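Local coordinates for protein pyridoxamine 5-phosphate-dependent dehydrase (Escherichia coli, PDB 3B8X) that removes the C3'-hydroxyl group of GDP-4-keto-6-deoxy-D-mannose by a combined transamination and deoxygenation, a step in making L-colitose for the O-antigen, at residues R270-S273 with V274-N278. The protein carries 1 engineered substitution. Sequence-based numbering, arbitrary orientation.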
loop_
_atom_site.group_PDB
_atom_site.type_symbol
_atom_site.label_atom_id
_atom_site.label_comp_id
_atom_site.label_asym_id
_atom_site.label_seq_id
_atom_site.Cartn_x
_atom_site.Cartn_y
_atom_site.Cartn_z
ATOM N N ARG B 270 -2.367 29.287 -5.701
ATOM C CA ARG B 270 -2.065 29.814 -7.011
ATOM C C ARG B 270 -2.383 28.745 -8.053
ATOM O O ARG B 270 -2.881 29.004 -9.142
ATOM C CB ARG B 270 -0.592 30.170 -7.053
ATOM C CG ARG B 270 -0.266 31.152 -8.162
ATOM C CD ARG B 270 1.210 31.532 -8.232
ATOM N NE ARG B 270 2.153 30.504 -7.772
ATOM C CZ ARG B 270 2.756 29.630 -8.576
ATOM N NH1 ARG B 270 2.460 29.637 -9.877
ATOM N NH2 ARG B 270 3.634 28.745 -8.085
ATOM N N PHE B 271 -2.078 27.504 -7.741
ATOM C CA PHE B 271 -2.366 26.488 -8.715
ATOM C C PHE B 271 -3.885 26.520 -8.933
ATOM O O PHE B 271 -4.348 26.403 -10.067
ATOM C CB PHE B 271 -2.005 25.101 -8.143
ATOM C CG PHE B 271 -0.518 24.791 -8.131
ATOM C CD1 PHE B 271 0.395 25.626 -8.735
ATOM C CD2 PHE B 271 -0.056 23.617 -7.545
ATOM C CE1 PHE B 271 1.760 25.302 -8.728
ATOM C CE2 PHE B 271 1.288 23.275 -7.573
ATOM C CZ PHE B 271 2.207 24.124 -8.163
ATOM N N ILE B 272 -4.675 26.658 -7.868
ATOM C CA ILE B 272 -6.122 26.593 -8.071
ATOM C C ILE B 272 -6.601 27.804 -8.901
ATOM O O ILE B 272 -7.496 27.741 -9.788
ATOM C CB ILE B 272 -6.941 26.460 -6.739
ATOM C CG1 ILE B 272 -6.857 25.076 -6.109
ATOM C CG2 ILE B 272 -8.401 26.781 -6.989
ATOM C CD1 ILE B 272 -6.034 24.059 -6.825
ATOM N N SER B 273 -6.015 28.950 -8.604
ATOM C CA SER B 273 -6.346 30.170 -9.329
ATOM C C SER B 273 -6.149 30.014 -10.845
ATOM O O SER B 273 -7.050 30.371 -11.665
ATOM C CB SER B 273 -5.468 31.308 -8.813
ATOM O OG SER B 273 -5.920 32.554 -9.293
ATOM N N VAL B 274 -4.953 29.522 -11.219
ATOM C CA VAL B 274 -4.599 29.352 -12.636
ATOM C C VAL B 274 -5.551 28.381 -13.305
ATOM O O VAL B 274 -6.053 28.617 -14.414
ATOM C CB VAL B 274 -3.161 28.894 -12.827
ATOM C CG1 VAL B 274 -2.863 28.736 -14.307
ATOM C CG2 VAL B 274 -2.213 29.916 -12.244
ATOM N N ARG B 275 -5.757 27.249 -12.638
ATOM C CA ARG B 275 -6.653 26.224 -13.148
ATOM C C ARG B 275 -8.062 26.772 -13.344
ATOM O O ARG B 275 -8.709 26.466 -14.339
ATOM C CB ARG B 275 -6.731 25.060 -12.176
ATOM C CG ARG B 275 -5.526 24.152 -12.210
ATOM C CD ARG B 275 -5.797 23.011 -11.278
ATOM N NE ARG B 275 -4.749 22.014 -11.372
ATOM C CZ ARG B 275 -4.878 20.896 -12.059
ATOM N NH1 ARG B 275 -6.014 20.616 -12.700
ATOM N NH2 ARG B 275 -3.844 20.086 -12.124
ATOM N N ARG B 276 -8.582 27.512 -12.372
ATOM C CA ARG B 276 -9.920 28.101 -12.580
ATOM C C ARG B 276 -9.928 29.154 -13.700
ATOM O O ARG B 276 -10.901 29.262 -14.457
ATOM C CB ARG B 276 -10.578 28.621 -11.277
ATOM C CG ARG B 276 -10.980 27.484 -10.328
ATOM C CD ARG B 276 -11.243 27.957 -8.877
ATOM N NE ARG B 276 -12.335 28.913 -8.913
ATOM C CZ ARG B 276 -13.568 28.613 -9.309
ATOM N NH1 ARG B 276 -13.885 27.369 -9.661
ATOM N NH2 ARG B 276 -14.483 29.567 -9.361
ATOM N N LYS B 277 -8.854 29.927 -13.859
ATOM C CA LYS B 277 -8.902 30.891 -14.972
ATOM C C LYS B 277 -8.876 30.115 -16.282
ATOM O O LYS B 277 -9.530 30.482 -17.252
ATOM C CB LYS B 277 -7.749 31.881 -14.934
ATOM C CG LYS B 277 -7.973 33.058 -15.850
ATOM C CD LYS B 277 -7.700 34.380 -15.159
ATOM C CE LYS B 277 -7.866 35.541 -16.144
ATOM N NZ LYS B 277 -6.571 36.090 -16.672
ATOM N N ASN B 278 -8.198 28.978 -16.277
ATOM C CA ASN B 278 -8.152 28.207 -17.511
ATOM C C ASN B 278 -9.559 27.741 -17.765
ATOM O O ASN B 278 -10.002 27.673 -18.898
ATOM C CB ASN B 278 -7.261 26.963 -17.368
ATOM C CG ASN B 278 -5.782 27.285 -17.481
ATOM O OD1 ASN B 278 -5.378 28.249 -18.136
ATOM N ND2 ASN B 278 -4.957 26.456 -16.845
#
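The first torsions of Ile272 and Arg276 direct Ile272 CG2 and Arg276 CG to the same flank of the helix. In Ile272 the branch CG2 lies anti to the backbone N (chi1 -74° for CG1), while in Arg276 CG stands anti to the carbonyl carbon (chi1 -69°). The Arg276 chain therefore runs back over the preceding turn of the helix. Arg276 CG passes 3.5 Å from Ile272 O. Arg276 CD rests on Ile272 CG2 at 3.6 Å. The two side chains meet at a slant, and the touch is aliphatic. The Arg276 chain bends about its CG-CD bond, and its guanidinium is held elsewhere.

Arg275 leans back in the same way. Arg275 CG lies 3.3 Å from Phe271 O. From CG to NE the Arg275 chain is extended, which carries the guanidinium out from its own helix. Arg276 NH1 makes a salt bridge to Glu297 and a hydrogen bond to Ser301 O, while Arg275 NH1 bonds the carbonyl oxygens of Trp303 and Phe304. The buried Arg275 side chain comes within about 4 Å of a bound sodium ion. On the next flank Val274 CG2 sits 3.3 Å from Arg270 O.

The backbone ties the two segments together through four i to i+4 hydrogen bonds. The shortest runs from Arg276 N to Ile272 O, 2.8 Å. Val274 N to Arg270 O is nearly straight, while Lys277 N to Ser273 O is more bent, with an N-H...O angle of 152°. Asn278 bonds Asn373, Ile376 and Leu378, so one side of the helix is joined to the C-terminal part of the chain. These contacts are those of a regular alpha-helix, here within the long helix 255-286 of this dehydratase of the DegT/DnrJ/EryC1 aminotransferase family.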